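Local coordinates for protein acyl-coenzyme A oxidase acox-1.2 (Caenorhabditis elegans, PDB 5K3J) that oxidises ascaroside-CoA thioesters with five-carbon omega side chains, using FAD and oxygen, in the first step of peroxisomal beta-oxidation of nematode pheromones, at residues A[202-207]-A[212-217]; A[267-270]-A[276-279]; A[298-303]-A[390-395]; A[306-311]-A[344-349]. One frame throughout, in Å; residues are numbered along the deposited sequence.

Contact 1: A[202-207]-A[212-217]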
loop_
_atom_site.group_PDB
_atom_site.type_symbol
_atom_site.label_atom_id
_atom_site.label_comp_id
_atom_site.label_asym_id
_atom_site.label_seq_id
_atom_site.Cartn_x
_atom_site.Cartn_y
_atom_site.Cartn_z
ATOM N N ALA A 202 14.292 23.046 -19.099
ATOM C CA ALA A 202 13.433 23.951 -19.856
ATOM C C ALA A 202 13.544 23.729 -21.357
ATOM O O ALA A 202 14.559 23.251 -21.852
ATOM C CB ALA A 202 13.761 25.396 -19.518
ATOM N N GLU A 203 12.486 24.080 -22.078
ATOM C CA GLU A 203 12.480 23.984 -23.529
ATOM C C GLU A 203 13.382 25.057 -24.133
ATOM O O GLU A 203 13.224 26.244 -23.852
ATOM C CB GLU A 203 11.054 24.121 -24.055
ATOM C CG GLU A 203 10.920 23.942 -25.551
ATOM C CD GLU A 203 11.090 22.496 -25.982
ATOM O OE1 GLU A 203 10.797 21.593 -25.167
ATOM O OE2 GLU A 203 11.521 22.262 -27.131
ATOM N N LEU A 204 14.332 24.636 -24.965
ATOM C CA LEU A 204 15.320 25.557 -25.523
ATOM C C LEU A 204 14.797 26.265 -26.768
ATOM O O LEU A 204 14.377 25.626 -27.732
ATOM C CB LEU A 204 16.617 24.815 -25.848
ATOM C CG LEU A 204 17.719 25.656 -26.490
ATOM C CD1 LEU A 204 18.007 26.917 -25.682
ATOM C CD2 LEU A 204 18.986 24.828 -26.671
ATOM N N ILE A 205 14.828 27.594 -26.735
ATOM C CA ILE A 205 14.331 28.413 -27.837
ATOM C C ILE A 205 15.397 29.373 -28.363
ATOM O O ILE A 205 15.926 30.196 -27.618
ATOM C CB ILE A 205 13.096 29.228 -27.410
ATOM C CG1 ILE A 205 11.986 28.302 -26.904
ATOM C CG2 ILE A 205 12.598 30.085 -28.562
ATOM C CD1 ILE A 205 10.772 29.037 -26.361
ATOM N N ILE A 206 15.703 29.268 -29.652
ATOM C CA ILE A 206 16.697 30.133 -30.284
ATOM C C ILE A 206 16.072 30.861 -31.477
ATOM O O ILE A 206 15.898 30.275 -32.549
ATOM C CB ILE A 206 17.939 29.318 -30.717
ATOM C CG1 ILE A 206 18.729 28.875 -29.482
ATOM C CG2 ILE A 206 18.835 30.120 -31.651
ATOM C CD1 ILE A 206 19.715 27.756 -29.744
ATOM N N LYS A 207 15.732 32.135 -31.260
ATOM C CA LYS A 207 15.015 32.982 -32.224
ATOM C C LYS A 207 13.957 32.186 -32.985
ATOM O O LYS A 207 14.107 31.904 -34.175
ATOM C CB LYS A 207 15.997 33.645 -33.193
ATOM C CG LYS A 207 17.141 34.387 -32.506
ATOM C CD LYS A 207 16.631 35.445 -31.529
ATOM C CE LYS A 207 17.780 36.153 -30.818
ATOM N NZ LYS A 207 17.294 37.200 -29.874
ATOM N N GLY A 212 14.026 21.290 -27.866
ATOM C CA GLY A 212 13.762 20.290 -26.854
ATOM C C GLY A 212 14.239 20.712 -25.477
ATOM O O GLY A 212 14.791 21.798 -25.314
ATOM N N PRO A 213 14.028 19.852 -24.470
ATOM C CA PRO A 213 14.396 20.156 -23.081
ATOM C C PRO A 213 15.909 20.126 -22.836
ATOM O O PRO A 213 16.586 19.222 -23.328
ATOM C CB PRO A 213 13.694 19.051 -22.295
ATOM C CG PRO A 213 13.596 17.919 -23.260
ATOM C CD PRO A 213 13.347 18.550 -24.589
ATOM N N HIS A 214 16.425 21.101 -22.090
ATOM C CA HIS A 214 17.850 21.169 -21.772
ATOM C C HIS A 214 18.072 21.512 -20.299
ATOM O O HIS A 214 17.121 21.809 -19.582
ATOM C CB HIS A 214 18.547 22.197 -22.663
ATOM C CG HIS A 214 18.744 21.741 -24.074
ATOM N ND1 HIS A 214 17.694 21.442 -24.915
ATOM C CD2 HIS A 214 19.873 21.527 -24.792
ATOM C CE1 HIS A 214 18.167 21.062 -26.089
ATOM N NE2 HIS A 214 19.486 21.108 -26.041
ATOM N N PHE A 215 19.324 21.470 -19.850
ATOM C CA PHE A 215 19.636 21.726 -18.445
ATOM C C PHE A 215 20.252 23.107 -18.231
ATOM O O PHE A 215 21.216 23.478 -18.896
ATOM C CB PHE A 215 20.571 20.647 -17.902
ATOM C CG PHE A 215 19.910 19.316 -17.721
ATOM C CD1 PHE A 215 19.198 19.031 -16.567
ATOM C CD2 PHE A 215 19.999 18.349 -18.707
ATOM C CE1 PHE A 215 18.588 17.804 -16.404
ATOM C CE2 PHE A 215 19.394 17.125 -18.550
ATOM C CZ PHE A 215 18.683 16.851 -17.391
ATOM N N PHE A 216 19.683 23.859 -17.295
ATOM C CA PHE A 216 20.178 25.190 -16.965
ATOM C C PHE A 216 20.406 25.310 -15.464
ATOM O O PHE A 216 19.488 25.110 -14.669
ATOM C CB PHE A 216 19.202 26.278 -17.434
ATOM C CG PHE A 216 18.891 26.224 -18.894
ATOM C CD1 PHE A 216 17.946 25.337 -19.374
ATOM C CD2 PHE A 216 19.530 27.068 -19.784
ATOM C CE1 PHE A 216 17.656 25.282 -20.708
ATOM C CE2 PHE A 216 19.240 27.019 -21.124
ATOM C CZ PHE A 216 18.307 26.122 -21.589
ATOM N N MET A 217 21.637 25.629 -15.083
ATOM C CA MET A 217 21.940 25.942 -13.696
ATOM C C MET A 217 21.279 27.253 -13.307
ATOM O O MET A 217 21.446 28.264 -13.984
ATOM C CB MET A 217 23.451 26.026 -13.473
ATOM C CG MET A 217 23.847 26.407 -12.060
ATOM S SD MET A 217 23.323 25.191 -10.835
ATOM C CE MET A 217 24.339 23.796 -11.304
#
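The beta hairpin formed by strands 197-205 and 210-219, part of the beta domain, is tied together here by the antiparallel pairs A202-H214, which is hydrogen-bonded, and E203-P213, which is not. A202 N gives its hydrogen to H214 O, and H214 N returns one to A202 O at 2.9 Å. At the next pair of the register, toward the turn, G212 O is gripped twice: L204 N reaches it at 2.9 Å and H214 ND1 at 3.0 Å, from opposite faces of the carbonyl plane. Because G212 O lies near the plane of the imidazole, this second bond helps fix the rotation of the H214 ring. L204 then lays its CD2 methyl over one face of that ring, 3.8 Å from the centroid and 6° off the normal, a clear CH-pi contact. A chi1 of 178° sets the isobutyl group of L204 between two rings, its other methyl, CD1, at the edge of F216, 4.2 Å from CZ. A202 CB meets the same ring at CE1, 4.1 Å away. E203 bends back at chi2, bringing OE2 to 2.8 Å from G212 N in a weak, poorly angled bond. The backbone angles of G212 leave no room for a side chain beside the preceding carbonyl oxygen. Outside the hairpin, H214 NE2 is hydrogen-bonded to Y276 OH, and F216 meets F174 edge-to-face. The P213 side chain lies about 6 Å from the bound ascaroside-CoA and close to Y286, a substrate-binding residue. The hairpin belongs to the central beta domain of the acyl-CoA oxidase and dehydrogenase fold.

Contact 2: A[267-270]-A[276-279]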
loop_
_atom_site.group_PDB
_atom_site.type_symbol
_atom_site.label_atom_id
_atom_site.label_comp_id
_atom_site.label_asym_id
_atom_site.label_seq_id
_atom_site.Cartn_x
_atom_site.Cartn_y
_atom_site.Cartn_z
ATOM N N HIS A 267 28.431 17.462 -24.583
ATOM C CA HIS A 267 27.516 16.840 -25.550
ATOM C C HIS A 267 26.913 17.889 -26.489
ATOM O O HIS A 267 26.980 17.736 -27.707
ATOM C CB HIS A 267 26.393 16.050 -24.864
ATOM C CG HIS A 267 26.843 15.252 -23.680
ATOM N ND1 HIS A 267 28.139 14.796 -23.542
ATOM C CD2 HIS A 267 26.179 14.844 -22.578
ATOM C CE1 HIS A 267 28.245 14.132 -22.404
ATOM N NE2 HIS A 267 27.072 14.146 -21.799
ATOM N N CYS A 268 26.338 18.954 -25.935
ATOM C CA CYS A 268 25.725 19.997 -26.761
ATOM C C CYS A 268 26.306 21.389 -26.499
ATOM O O CYS A 268 27.046 21.596 -25.536
ATOM C CB CYS A 268 24.211 20.033 -26.541
ATOM S SG CYS A 268 23.643 21.292 -25.369
ATOM N N LYS A 269 25.957 22.340 -27.364
ATOM C CA LYS A 269 26.454 23.712 -27.261
ATOM C C LYS A 269 25.463 24.767 -27.748
ATOM O O LYS A 269 24.644 24.514 -28.633
ATOM C CB LYS A 269 27.740 23.882 -28.065
ATOM C CG LYS A 269 28.980 23.274 -27.460
ATOM C CD LYS A 269 30.195 23.726 -28.241
ATOM C CE LYS A 269 31.351 22.763 -28.076
ATOM N NZ LYS A 269 32.456 23.090 -29.020
ATOM N N VAL A 270 25.566 25.957 -27.164
ATOM C CA VAL A 270 24.981 27.171 -27.730
ATOM C C VAL A 270 26.053 28.256 -27.723
ATOM O O VAL A 270 26.486 28.698 -26.660
ATOM C CB VAL A 270 23.748 27.655 -26.949
ATOM C CG1 VAL A 270 23.423 29.096 -27.319
ATOM C CG2 VAL A 270 22.553 26.747 -27.212
ATOM N N TYR A 276 23.587 26.681 -32.493
ATOM C CA TYR A 276 23.334 25.493 -31.694
ATOM C C TYR A 276 24.046 24.270 -32.265
ATOM O O TYR A 276 23.925 23.958 -33.449
ATOM C CB TYR A 276 21.835 25.219 -31.586
ATOM C CG TYR A 276 21.524 23.961 -30.809
ATOM C CD1 TYR A 276 21.584 23.944 -29.418
ATOM C CD2 TYR A 276 21.180 22.785 -31.465
ATOM C CE1 TYR A 276 21.304 22.790 -28.707
ATOM C CE2 TYR A 276 20.901 21.630 -30.763
ATOM C CZ TYR A 276 20.964 21.635 -29.385
ATOM O OH TYR A 276 20.682 20.482 -28.683
ATOM N N VAL A 277 24.783 23.576 -31.405
ATOM C CA VAL A 277 25.499 22.377 -31.811
ATOM C C VAL A 277 24.822 21.131 -31.247
ATOM O O VAL A 277 24.839 20.898 -30.039
ATOM C CB VAL A 277 26.965 22.426 -31.357
ATOM C CG1 VAL A 277 27.705 21.174 -31.807
ATOM C CG2 VAL A 277 27.639 23.686 -31.896
ATOM N N LYS A 278 24.219 20.348 -32.137
ATOM C CA LYS A 278 23.504 19.131 -31.761
ATOM C C LYS A 278 24.384 18.186 -30.957
ATOM O O LYS A 278 25.573 18.054 -31.237
ATOM C CB LYS A 278 22.988 18.398 -33.003
ATOM C CG LYS A 278 21.925 19.128 -33.800
ATOM C CD LYS A 278 22.534 20.041 -34.846
ATOM C CE LYS A 278 21.454 20.633 -35.732
ATOM N NZ LYS A 278 22.005 21.563 -36.756
ATOM N N PRO A 279 23.802 17.525 -29.947
ATOM C CA PRO A 279 24.527 16.479 -29.221
ATOM C C PRO A 279 24.519 15.154 -29.986
ATOM O O PRO A 279 23.559 14.890 -30.710
ATOM C CB PRO A 279 23.750 16.367 -27.908
ATOM C CG PRO A 279 22.361 16.759 -28.280
ATOM C CD PRO A 279 22.501 17.828 -29.325
#
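Y276 turns the edge of its ring to V270, whose CG2 lies near the ring plane 3.7 Å from CD1, and the two side chains cross at about a right angle. A chi1 of 178° swings the tyrosine ring toward strand 269-270, Y276 CD1 lying 3.2 Å from K269 O, and Y276 CE1 comes to 4.3 Å from C268 SG. The hydroxyl finds its polar partner in H214. On the other face of this two-stranded sheet, K269 and V277 touch CB to CB at 3.7 Å, while the lysine chain runs on, extended, away from its partner. These two residues form the antiparallel hydrogen-bonded pair: V277 N reaches K269 O at 2.9 Å with a nearly straight N-H...O angle of 170°, although it sits above the carbonyl plane, and K269 N meets V277 O in plane, on a lone pair. Beyond the strands, the P279 ring packs on C268, CB to CB at 3.9 Å, and P279 CA makes a CH...O contact with H267 O at 3.1 Å. With an alanine in place of the tyrosine, H214 would probably lose its hydroxyl mate, and V270 CG2 and C268 SG the ring beside them. L204 also touches Y276 and V270, and H267 NE2 is bonded to S124 O. The whole is a short beta hairpin, joined by five loop residues and leaning on the neighbouring strand 197-205.

Contact 3: A[298-303]-A[390-395]. With ATP (adenosine-5'-triphosphate), chain D.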
loop_
_atom_site.group_PDB
_atom_site.type_symbol
_atom_site.label_atom_id
_atom_site.label_comp_id
_atom_site.label_asym_id
_atom_site.label_seq_id
_atom_site.Cartn_x
_atom_site.Cartn_y
_atom_site.Cartn_z
ATOM N N MET A 298 18.591 -2.490 -6.797
ATOM C CA MET A 298 19.366 -2.634 -5.575
ATOM C C MET A 298 18.612 -2.072 -4.375
ATOM O O MET A 298 18.474 -2.736 -3.348
ATOM C CB MET A 298 20.706 -1.922 -5.727
ATOM C CG MET A 298 21.514 -1.835 -4.453
ATOM S SD MET A 298 22.138 -3.435 -3.931
ATOM C CE MET A 298 23.204 -3.821 -5.315
ATOM N N GLU A 299 18.127 -0.841 -4.521
ATOM C CA GLU A 299 17.505 -0.101 -3.427
ATOM C C GLU A 299 16.119 -0.638 -3.062
ATOM O O GLU A 299 15.766 -0.718 -1.881
ATOM C CB GLU A 299 17.403 1.377 -3.793
ATOM C CG GLU A 299 16.848 2.255 -2.690
ATOM C CD GLU A 299 16.589 3.673 -3.155
ATOM O OE1 GLU A 299 16.255 3.854 -4.345
ATOM O OE2 GLU A 299 16.718 4.606 -2.334
ATOM N N GLN A 300 15.328 -1.002 -4.069
ATOM C CA GLN A 300 14.032 -1.612 -3.812
ATOM C C GLN A 300 14.229 -3.083 -3.483
ATOM O O GLN A 300 13.266 -3.811 -3.250
ATOM C CB GLN A 300 13.086 -1.436 -5.005
ATOM C CG GLN A 300 12.739 -0.007 -5.361
ATOM C CD GLN A 300 11.524 0.501 -4.624
ATOM O OE1 GLN A 300 10.665 -0.275 -4.212
ATOM N NE2 GLN A 300 11.444 1.813 -4.456
ATOM N N GLY A 301 15.486 -3.509 -3.443
ATOM C CA GLY A 301 15.831 -4.810 -2.914
ATOM C C GLY A 301 16.127 -4.714 -1.427
ATOM O O GLY A 301 15.878 -5.657 -0.675
ATOM N N LEU A 302 16.619 -3.554 -0.993
ATOM C CA LEU A 302 17.043 -3.367 0.397
ATOM C C LEU A 302 15.909 -2.924 1.334
ATOM O O LEU A 302 15.826 -3.418 2.458
ATOM C CB LEU A 302 18.200 -2.367 0.465
ATOM C CG LEU A 302 19.532 -2.915 -0.058
ATOM C CD1 LEU A 302 20.591 -1.827 -0.184
ATOM C CD2 LEU A 302 20.029 -4.037 0.844
ATOM N N PHE A 303 15.056 -2.001 0.887
ATOM C CA PHE A 303 13.828 -1.660 1.612
ATOM C C PHE A 303 13.054 -2.922 1.984
ATOM O O PHE A 303 12.596 -3.087 3.114
ATOM C CB PHE A 303 12.917 -0.779 0.760
ATOM C CG PHE A 303 13.391 0.631 0.583
ATOM C CD1 PHE A 303 13.866 1.378 1.649
ATOM C CD2 PHE A 303 13.329 1.223 -0.668
ATOM C CE1 PHE A 303 14.278 2.691 1.457
ATOM C CE2 PHE A 303 13.739 2.526 -0.864
ATOM C CZ PHE A 303 14.215 3.261 0.204
ATOM N N SER A 390 10.049 -0.785 -12.759
ATOM C CA SER A 390 8.602 -0.903 -12.648
ATOM C C SER A 390 8.192 -2.193 -11.940
ATOM O O SER A 390 7.463 -2.158 -10.949
ATOM C CB SER A 390 7.954 -0.834 -14.030
ATOM O OG SER A 390 8.144 0.444 -14.606
ATOM N N VAL A 391 8.666 -3.325 -12.452
ATOM C CA VAL A 391 8.342 -4.627 -11.873
ATOM C C VAL A 391 8.861 -4.743 -10.444
ATOM O O VAL A 391 8.148 -5.209 -9.552
ATOM C CB VAL A 391 8.916 -5.781 -12.719
ATOM C CG1 VAL A 391 8.849 -7.098 -11.956
ATOM C CG2 VAL A 391 8.168 -5.892 -14.036
ATOM N N VAL A 392 10.100 -4.309 -10.232
ATOM C CA VAL A 392 10.733 -4.396 -8.923
ATOM C C VAL A 392 9.982 -3.569 -7.882
ATOM O O VAL A 392 9.621 -4.087 -6.831
ATOM C CB VAL A 392 12.205 -3.947 -8.986
ATOM C CG1 VAL A 392 12.700 -3.569 -7.619
ATOM C CG2 VAL A 392 13.074 -5.052 -9.575
ATOM N N ALA A 393 9.732 -2.297 -8.183
ATOM C CA ALA A 393 9.030 -1.414 -7.250
ATOM C C ALA A 393 7.618 -1.914 -6.952
ATOM O O ALA A 393 7.132 -1.797 -5.824
ATOM C CB ALA A 393 8.975 0.009 -7.794
ATOM N N HIS A 394 6.968 -2.469 -7.971
ATOM C CA HIS A 394 5.611 -2.983 -7.832
ATOM C C HIS A 394 5.578 -4.220 -6.944
ATOM O O HIS A 394 4.761 -4.314 -6.029
ATOM C CB HIS A 394 5.025 -3.302 -9.208
ATOM C CG HIS A 394 3.717 -4.028 -9.159
ATOM N ND1 HIS A 394 2.562 -3.455 -8.677
ATOM C CD2 HIS A 394 3.383 -5.286 -9.540
ATOM C CE1 HIS A 394 1.572 -4.326 -8.760
ATOM N NE2 HIS A 394 2.043 -5.444 -9.279
ATOM N N GLU A 395 6.479 -5.160 -7.213
ATOM C CA GLU A 395 6.558 -6.397 -6.440
ATOM C C GLU A 395 7.147 -6.157 -5.051
ATOM O O GLU A 395 6.779 -6.836 -4.095
ATOM C CB GLU A 395 7.381 -7.452 -7.189
ATOM C CG GLU A 395 6.742 -7.936 -8.486
ATOM C CD GLU A 395 7.589 -8.969 -9.208
ATOM O OE1 GLU A 395 8.724 -9.227 -8.752
ATOM O OE2 GLU A 395 7.123 -9.520 -10.229
HETATM P PG ATP D . -0.106 -10.699 -15.599
HETATM O O1G ATP D . 0.530 -10.713 -16.968
HETATM O O2G ATP D . -1.617 -10.742 -15.621
HETATM O O3G ATP D . 0.534 -11.641 -14.606
HETATM P PB ATP D . -0.451 -8.671 -13.696
HETATM O O1B ATP D . 0.611 -8.501 -12.633
HETATM O O2B ATP D . -1.687 -9.487 -13.400
HETATM O O3B ATP D . 0.248 -9.230 -15.035
HETATM P PA ATP D . -2.243 -7.023 -15.037
HETATM O O1A ATP D . -1.890 -6.440 -16.387
HETATM O O2A ATP D . -3.022 -8.315 -14.955
HETATM O O3A ATP D . -0.889 -7.204 -14.188
HETATM O "O5'" ATP D . -3.022 -5.907 -14.182
HETATM C "C5'" ATP D . -3.327 -6.131 -12.805
HETATM C "C4'" ATP D . -3.122 -4.808 -12.089
HETATM O "O4'" ATP D . -1.777 -4.689 -11.611
HETATM C "C3'" ATP D . -3.374 -3.666 -13.058
HETATM O "O3'" ATP D . -4.368 -2.791 -12.522
HETATM C "C2'" ATP D . -2.047 -2.949 -13.181
HETATM O "O2'" ATP D . -2.211 -1.530 -13.182
HETATM C "C1'" ATP D . -1.250 -3.409 -11.970
HETATM N N9 ATP D . 0.201 -3.516 -12.268
HETATM C C8 ATP D . 0.793 -4.527 -12.927
HETATM N N7 ATP D . 2.131 -4.333 -13.034
HETATM C C5 ATP D . 2.417 -3.168 -12.427
HETATM C C6 ATP D . 3.639 -2.368 -12.178
HETATM N N6 ATP D . 4.857 -2.784 -12.607
HETATM N N1 ATP D . 3.493 -1.207 -11.501
HETATM C C2 ATP D . 2.291 -0.782 -11.068
HETATM N N3 ATP D . 1.144 -1.454 -11.261
HETATM C C4 ATP D . 1.142 -2.634 -11.922
#
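Q300 NE2, the amide nitrogen of the residue that joins helix 287-315 to V392 and A393 of helix 379-405, is hydrogen-bonded to A425 O of helix 418-426. Around this polar anchor the contact is small, burying 128 Å² in total. Q300 CB meets V392 CG1 at 3.4 Å. The glutamine chain then bends at chi2 (-89°), which brings OE1 alongside A393, 3.6 Å from its CA. A buried amide is thereby fixed across a seam between three helices. The hydroxyl of T396 lies within hydrogen-bonding reach of both Q300 O and V392 O, its one hydrogen serving one or the other. The opposite side of helix 379-405 faces ATP. H394, with CG anti to the backbone N (chi1 171°), lays one face of its imidazole over the adenine, ATP C5 standing 3.6 Å above the ring plane and over its centre, and H394 CB lies 3.4 Å from ATP C6. The exocyclic amine, ATP N6, donates a weak bond to S390 O at 3.2 Å. With an alanine here instead of the histidine, the base would probably lose the ring packed on its face and be held less firmly beside the weak N6 bond. Y573 and R528 also bind this ATP, as do Q402 and H340 of the second subunit, placing the nucleotide at the dimer interface. One residue before Q300, E299 binds the ascaroside-CoA through OE1. Around the pair, helix 343-363 covers M298 and L302, helix 418-426 packs on F303, and helix 520-543 lies against V391.

Contact 4: A[306-311]-A[344-349]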
loop_
_atom_site.group_PDB
_atom_site.type_symbol
_atom_site.label_atom_id
_atom_site.label_comp_id
_atom_site.label_asym_id
_atom_site.label_seq_id
_atom_site.Cartn_x
_atom_site.Cartn_y
_atom_site.Cartn_z
ATOM N N HIS A 306 14.647 -4.845 4.537
ATOM C CA HIS A 306 14.373 -4.115 5.770
ATOM C C HIS A 306 13.024 -4.530 6.360
ATOM O O HIS A 306 12.915 -4.797 7.557
ATOM C CB HIS A 306 14.414 -2.606 5.487
ATOM C CG HIS A 306 14.237 -1.735 6.693
ATOM N ND1 HIS A 306 14.809 -0.486 6.786
ATOM C CD2 HIS A 306 13.532 -1.911 7.836
ATOM C CE1 HIS A 306 14.481 0.063 7.941
ATOM N NE2 HIS A 306 13.708 -0.780 8.599
ATOM N N ALA A 307 12.002 -4.587 5.515
ATOM C CA ALA A 307 10.674 -4.997 5.955
ATOM C C ALA A 307 10.693 -6.428 6.479
ATOM O O ALA A 307 10.129 -6.725 7.534
ATOM C CB ALA A 307 9.678 -4.860 4.819
ATOM N N LEU A 308 11.357 -7.304 5.732
ATOM C CA LEU A 308 11.435 -8.722 6.064
ATOM C C LEU A 308 12.282 -8.974 7.305
ATOM O O LEU A 308 12.080 -9.962 8.005
ATOM C CB LEU A 308 11.998 -9.505 4.882
ATOM C CG LEU A 308 11.113 -9.422 3.643
ATOM C CD1 LEU A 308 11.890 -9.801 2.398
ATOM C CD2 LEU A 308 9.897 -10.310 3.817
ATOM N N THR A 309 13.226 -8.077 7.572
ATOM C CA THR A 309 14.061 -8.175 8.762
ATOM C C THR A 309 13.193 -8.023 10.005
ATOM O O THR A 309 13.483 -8.586 11.061
ATOM C CB THR A 309 15.170 -7.111 8.759
ATOM O OG1 THR A 309 15.927 -7.217 7.547
ATOM C CG2 THR A 309 16.103 -7.303 9.942
ATOM N N ILE A 310 12.108 -7.268 9.859
ATOM C CA ILE A 310 11.170 -7.024 10.947
ATOM C C ILE A 310 10.115 -8.120 11.046
ATOM O O ILE A 310 9.776 -8.573 12.140
ATOM C CB ILE A 310 10.473 -5.668 10.766
ATOM C CG1 ILE A 310 11.519 -4.552 10.661
ATOM C CG2 ILE A 310 9.476 -5.408 11.897
ATOM C CD1 ILE A 310 11.011 -3.301 9.991
ATOM N N ALA A 311 9.593 -8.533 9.897
ATOM C CA ALA A 311 8.581 -9.574 9.845
ATOM C C ALA A 311 9.128 -10.896 10.371
ATOM O O ALA A 311 8.563 -11.481 11.293
ATOM C CB ALA A 311 8.064 -9.740 8.422
ATOM N N PRO A 344 9.044 -15.916 -0.185
ATOM C CA PRO A 344 9.230 -15.535 -1.593
ATOM C C PRO A 344 9.718 -14.098 -1.761
ATOM O O PRO A 344 10.532 -13.824 -2.645
ATOM C CB PRO A 344 7.832 -15.699 -2.189
ATOM C CG PRO A 344 7.195 -16.746 -1.347
ATOM C CD PRO A 344 7.716 -16.517 0.042
ATOM N N SER A 345 9.221 -13.194 -0.922
ATOM C CA SER A 345 9.701 -11.817 -0.932
ATOM C C SER A 345 11.174 -11.791 -0.560
ATOM O O SER A 345 11.956 -11.018 -1.114
ATOM C CB SER A 345 8.891 -10.951 0.033
ATOM O OG SER A 345 7.506 -11.002 -0.272
ATOM N N LEU A 346 11.540 -12.649 0.387
ATOM C CA LEU A 346 12.928 -12.797 0.806
ATOM C C LEU A 346 13.783 -13.307 -0.347
ATOM O O LEU A 346 14.952 -12.950 -0.474
ATOM C CB LEU A 346 13.032 -13.742 2.004
ATOM C CG LEU A 346 14.434 -13.925 2.581
ATOM C CD1 LEU A 346 14.997 -12.583 3.023
ATOM C CD2 LEU A 346 14.424 -14.920 3.733
ATOM N N ALA A 347 13.187 -14.139 -1.193
ATOM C CA ALA A 347 13.864 -14.624 -2.387
ATOM C C ALA A 347 14.011 -13.488 -3.393
ATOM O O ALA A 347 15.009 -13.403 -4.111
ATOM C CB ALA A 347 13.105 -15.789 -2.996
ATOM N N ARG A 348 13.010 -12.614 -3.435
ATOM C CA ARG A 348 13.020 -11.476 -4.347
ATOM C C ARG A 348 14.019 -10.412 -3.912
ATOM O O ARG A 348 14.687 -9.807 -4.745
ATOM C CB ARG A 348 11.620 -10.868 -4.455
ATOM C CG ARG A 348 10.708 -11.596 -5.430
ATOM C CD ARG A 348 9.272 -11.107 -5.335
ATOM N NE ARG A 348 8.459 -11.622 -6.432
ATOM C CZ ARG A 348 7.152 -11.423 -6.553
ATOM N NH1 ARG A 348 6.502 -10.721 -5.635
ATOM N NH2 ARG A 348 6.494 -11.928 -7.588
ATOM N N ALA A 349 14.114 -10.191 -2.605
ATOM C CA ALA A 349 15.033 -9.198 -2.061
ATOM C C ALA A 349 16.469 -9.502 -2.473
ATOM O O ALA A 349 17.212 -8.604 -2.875
ATOM C CB ALA A 349 14.919 -9.141 -0.553
#
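L308 carries this contact, reaching from segment 306-311 of helix 287-315 to S345, L346 and A349 in segment 344-349 of helix 343-363. Its CB points toward the partner helix without touching it; CG follows, anti to the carbonyl carbon and beside the backbone N (chi1 -62°), which directs the branch across the gap. The tip then divides. L308 CD1 comes down on the backbone between S345 and L346, 3.6 Å from S345 C and 3.5 Å from L346 N, and it also meets L346 CB at 4.1 Å and A349 CB at 4.3 Å. L308 CD2 meets S345 CB at 4.0 Å, an atom that L308 CD1 also approaches. One isobutyl group thus spans three residues along one side of the facing helix, and all four residues are buried. The arrangement is apolar, and the side chains on segment 344-349 are short or turned aside: A349 presents a single methyl, and S345 offers CB. L346 keeps CG anti to its backbone N and packs its side chain on L604 and V605 of helix 601-606. The segments run at 145° to each other, and L308 reaches across the 10.2 Å that separates their axes at closest approach. On the far side of helix 343-363, R348 forms a salt bridge with E566 of helix 549-569, which also touches P344 and A347. A307 and A311 rest on helix 379-405, and T309 on helix 601-606, so the pair is enclosed by helices on several sides.

From the N terminus, contact 1 closes first, a hairpin of the beta domain, and contact 2 follows as a second, smaller hairpin. The two hairpins pack side by side, their centres about 11 Å apart. The chain then enters helix 287-315, which serves both contact 3 and contact 4. Contact 4 opens and closes between the two segments of contact 3, joining helix 287-315 to helix 343-363 before helix 379-405 returns to it. R348 and E395 link these two contacts by a long, weak ion pair. Contacts 1 and 4 lie on opposite sides of the chain's centre, their own centres about 44 Å apart.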